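Local coordinates for protein adenosylmethionine-8-amino-7-oxononanoate aminotransferase (Methanocaldococcus jannaschii, PDB 6ZHK) that probably catalyses transfer of the amino group from S-adenosyl-L-methionine to 8-amino-7-oxononanoate in biotin biosynthesis, using pyridoxal 5'-phosphate as cofactor, at residues 147-152 with 218-223. Sequence-based numbering, arbitrary orientation.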
ATOM      1  N   LYS A 147     -12.745  20.335  -2.539  1.00 17.20           N
ATOM      2  CA  LYS A 147     -13.658  19.506  -1.786  1.00 17.77           C
ATOM      3  C   LYS A 147     -14.095  18.332  -2.647  1.00 15.84           C
ATOM      4  O   LYS A 147     -13.723  18.216  -3.813  1.00 17.44           O
ATOM      5  CB  LYS A 147     -14.840  20.328  -1.242  1.00 20.51           C
ATOM      6  CG  LYS A 147     -14.454  21.284  -0.095  1.00 20.82           C
ATOM      7  CD  LYS A 147     -15.640  21.987   0.544  1.00 29.88           C
ATOM      8  CE  LYS A 147     -15.373  22.546   1.930  1.00 35.40           C
ATOM      9  NZ  LYS A 147     -14.176  23.429   1.943  1.00 45.44           N
ATOM     10  N   PHE A 148     -14.784  17.394  -2.011  1.00 15.38           N
ATOM     11  CA  PHE A 148     -15.253  16.234  -2.739  1.00 15.67           C
ATOM     12  C   PHE A 148     -16.685  15.957  -2.304  1.00 15.98           C
ATOM     13  O   PHE A 148     -17.142  16.500  -1.307  1.00 15.53           O
ATOM     14  CB  PHE A 148     -14.385  15.028  -2.420  1.00 17.01           C
ATOM     15  CG  PHE A 148     -14.501  14.664  -0.983  1.00 16.32           C
ATOM     16  CD1 PHE A 148     -13.655  15.229  -0.043  1.00 16.83           C
ATOM     17  CD2 PHE A 148     -15.525  13.812  -0.558  1.00 16.80           C
ATOM     18  CE1 PHE A 148     -13.831  14.947   1.291  1.00 16.32           C
ATOM     19  CE2 PHE A 148     -15.690  13.512   0.777  1.00 16.82           C
ATOM     20  CZ  PHE A 148     -14.820  14.087   1.706  1.00 17.92           C
ATOM     21  N   ILE A 149     -17.352  15.111  -3.065  1.00 13.25           N
ATOM     22  CA  ILE A 149     -18.647  14.605  -2.669  1.00 12.70           C
ATOM     23  C   ILE A 149     -18.567  13.085  -2.611  1.00 12.60           C
ATOM     24  O   ILE A 149     -18.064  12.416  -3.536  1.00 12.50           O
ATOM     25  CB  ILE A 149     -19.702  15.001  -3.739  1.00 13.97           C
ATOM     26  CG1 ILE A 149     -20.004  16.500  -3.674  1.00 13.52           C
ATOM     27  CG2 ILE A 149     -20.961  14.199  -3.433  1.00 14.66           C
ATOM     28  CD1 ILE A 149     -20.850  17.025  -4.845  1.00 14.74           C
ATOM     29  N   SER A 150     -19.122  12.529  -1.547  1.00 12.89           N
ATOM     30  CA  SER A 150     -19.231  11.089  -1.444  1.00 14.80           C
ATOM     31  C   SER A 150     -20.536  10.780  -0.683  1.00 15.33           C
ATOM     32  O   SER A 150     -21.458  11.608  -0.696  1.00 15.51           O
ATOM     33  CB  SER A 150     -17.997  10.607  -0.747  1.00 16.37           C
ATOM     34  OG  SER A 150     -17.994   9.193  -0.707  1.00 19.09           O
ATOM     35  N   VAL A 151     -20.615   9.591  -0.061  1.00 15.20           N
ATOM     36  CA  VAL A 151     -21.803   9.185   0.695  1.00 16.52           C
ATOM     37  C   VAL A 151     -21.447   8.757   2.096  1.00 19.15           C
ATOM     38  O   VAL A 151     -20.369   8.238   2.357  1.00 20.70           O
ATOM     39  CB  VAL A 151     -22.625   8.088  -0.014  1.00 17.44           C
ATOM     40  CG1 VAL A 151     -23.291   8.643  -1.262  1.00 18.57           C
ATOM     41  CG2 VAL A 151     -21.826   6.820  -0.314  1.00 19.59           C
ATOM     42  N   LYS A 152     -22.390   9.011   3.015  1.00 19.43           N
ATOM     43  CA  LYS A 152     -22.258   8.494   4.368  1.00 19.86           C
ATOM     44  C   LYS A 152     -22.227   6.962   4.307  1.00 17.22           C
ATOM     45  O   LYS A 152     -22.940   6.355   3.486  1.00 17.73           O
ATOM     46  CB  LYS A 152     -23.442   8.968   5.198  1.00 20.43           C
ATOM     47  CG  LYS A 152     -23.439  10.463   5.550  1.00 23.32           C
ATOM     48  CD  LYS A 152     -24.800  10.898   6.100  1.00 27.65           C
ATOM     49  CE  LYS A 152     -25.076  12.366   5.841  1.00 33.70           C
ATOM     50  NZ  LYS A 152     -26.042  12.937   6.814  1.00 45.45           N
ATOM     51  N   ILE A 218     -27.779  14.526  -6.748  1.00 20.22           N
ATOM     52  CA  ILE A 218     -27.622  15.342  -7.938  1.00 18.70           C
ATOM     53  C   ILE A 218     -27.615  16.810  -7.524  1.00 17.50           C
ATOM     54  O   ILE A 218     -26.796  17.588  -8.026  1.00 18.48           O
ATOM     55  CB  ILE A 218     -28.763  15.050  -8.937  1.00 18.30           C
ATOM     56  CG1 ILE A 218     -28.604  13.623  -9.481  1.00 21.72           C
ATOM     57  CG2 ILE A 218     -28.693  16.106 -10.027  1.00 19.54           C
ATOM     58  CD1 ILE A 218     -29.774  13.125 -10.405  1.00 21.92           C
ATOM     59  N   SER A 219     -28.517  17.173  -6.605  1.00 18.31           N
ATOM     60  CA  SER A 219     -28.626  18.533  -6.094  1.00 18.74           C
ATOM     61  C   SER A 219     -27.307  18.952  -5.448  1.00 17.89           C
ATOM     62  O   SER A 219     -26.912  20.106  -5.596  1.00 18.94           O
ATOM     63  CB  SER A 219     -29.773  18.660  -5.076  1.00 20.70           C
ATOM     64  OG  SER A 219     -31.004  18.462  -5.775  1.00 26.47           O
ATOM     65  N   LEU A 220     -26.690  18.068  -4.679  1.00 20.10           N
ATOM     66  CA  LEU A 220     -25.412  18.419  -4.061  1.00 20.43           C
ATOM     67  C   LEU A 220     -24.336  18.629  -5.135  1.00 18.25           C
ATOM     68  O   LEU A 220     -23.566  19.569  -5.028  1.00 23.03           O
ATOM     69  CB  LEU A 220     -25.055  17.270  -3.142  1.00 23.34           C
ATOM     70  CG  LEU A 220     -24.204  17.530  -1.914  1.00 28.79           C
ATOM     71  CD1 LEU A 220     -24.985  18.332  -0.877  1.00 28.00           C
ATOM     72  CD2 LEU A 220     -23.839  16.180  -1.331  1.00 26.67           C
ATOM     73  N   ILE A 221     -24.278  17.766  -6.178  1.00 16.60           N
ATOM     74  CA  ILE A 221     -23.348  17.955  -7.282  1.00 18.83           C
ATOM     75  C   ILE A 221     -23.582  19.306  -7.962  1.00 25.04           C
ATOM     76  O   ILE A 221     -22.642  20.064  -8.223  1.00 24.30           O
ATOM     77  CB  ILE A 221     -23.383  16.751  -8.267  1.00 17.37           C
ATOM     78  CG1 ILE A 221     -22.900  15.495  -7.538  1.00 19.22           C
ATOM     79  CG2 ILE A 221     -22.565  17.068  -9.536  1.00 19.12           C
ATOM     80  CD1 ILE A 221     -23.192  14.173  -8.279  1.00 19.67           C
ATOM     81  N   GLU A 222     -24.853  19.622  -8.236  1.00 22.86           N
ATOM     82  CA  GLU A 222     -25.166  20.884  -8.882  1.00 23.93           C
ATOM     83  C   GLU A 222     -24.758  22.059  -7.987  1.00 22.17           C
ATOM     84  O   GLU A 222     -24.226  23.045  -8.476  1.00 26.26           O
ATOM     85  CB  GLU A 222     -26.666  20.953  -9.179  1.00 22.74           C
ATOM     86  CG  GLU A 222     -27.095  19.950 -10.227  1.00 22.99           C
ATOM     87  CD  GLU A 222     -28.592  19.804 -10.392  1.00 24.56           C
ATOM     88  OE1 GLU A 222     -29.331  20.069  -9.402  1.00 25.75           O
ATOM     89  OE2 GLU A 222     -29.006  19.404 -11.496  1.00 27.63           O
ATOM     90  N   LYS A 223     -25.017  21.964  -6.710  1.00 19.49           N
ATOM     91  CA  LYS A 223     -24.718  23.050  -5.794  1.00 23.41           C
ATOM     92  C   LYS A 223     -23.210  23.255  -5.618  1.00 21.46           C
ATOM     93  O   LYS A 223     -22.784  24.398  -5.638  1.00 19.47           O
ATOM     94  CB  LYS A 223     -25.332  22.814  -4.407  1.00 22.69           C
ATOM     95  CG  LYS A 223     -25.113  23.940  -3.399  1.00 27.05           C
ATOM     96  CD  LYS A 223     -25.755  23.555  -2.093  1.00 30.78           C
ATOM     97  CE  LYS A 223     -25.947  24.670  -1.082  1.00 36.79           C
ATOM     98  NZ  LYS A 223     -26.715  24.127   0.066  1.00 41.51           N
TER
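I149 lays the end of its side chain against the helix backbone at L220 and I221, a strand-to-helix packing in the large seven-stranded sheet of this class-III, fold-type I aminotransferase. Strand 147-151 runs between the parallel strands 183-185 and 228-234, and helix 211-224 covers it on the path that joins those two neighbours, a beta-alpha-beta crossover. A chi1 of -72° sets CG1 of I149 opposite the carbonyl carbon, and an extended chi2 (170°) carries CD1 on to the helix, 3.6 Å from I221 CA. The same methyl sits 3.7 Å from L220 O. I149 meets I221 nearly square-on, while it and L220 run antiparallel alongside each other, with I149 CG2 4.1 Å from L220 CD2. No hydrogen bond links the segments; the contact is apolar and small. I221 also packs on V231 and on V254 of helix 250-261, and L220 on Y183, so the helix rests on both strands flanking 147-151. The CA–CB bond of S150 points away from the helix; its OG is hydrogen-bonded with V165 O and with I232 O of the adjacent strand. Between the two isoleucines, CD1 of I149 comes within 3.7 Å of CG1 of I221.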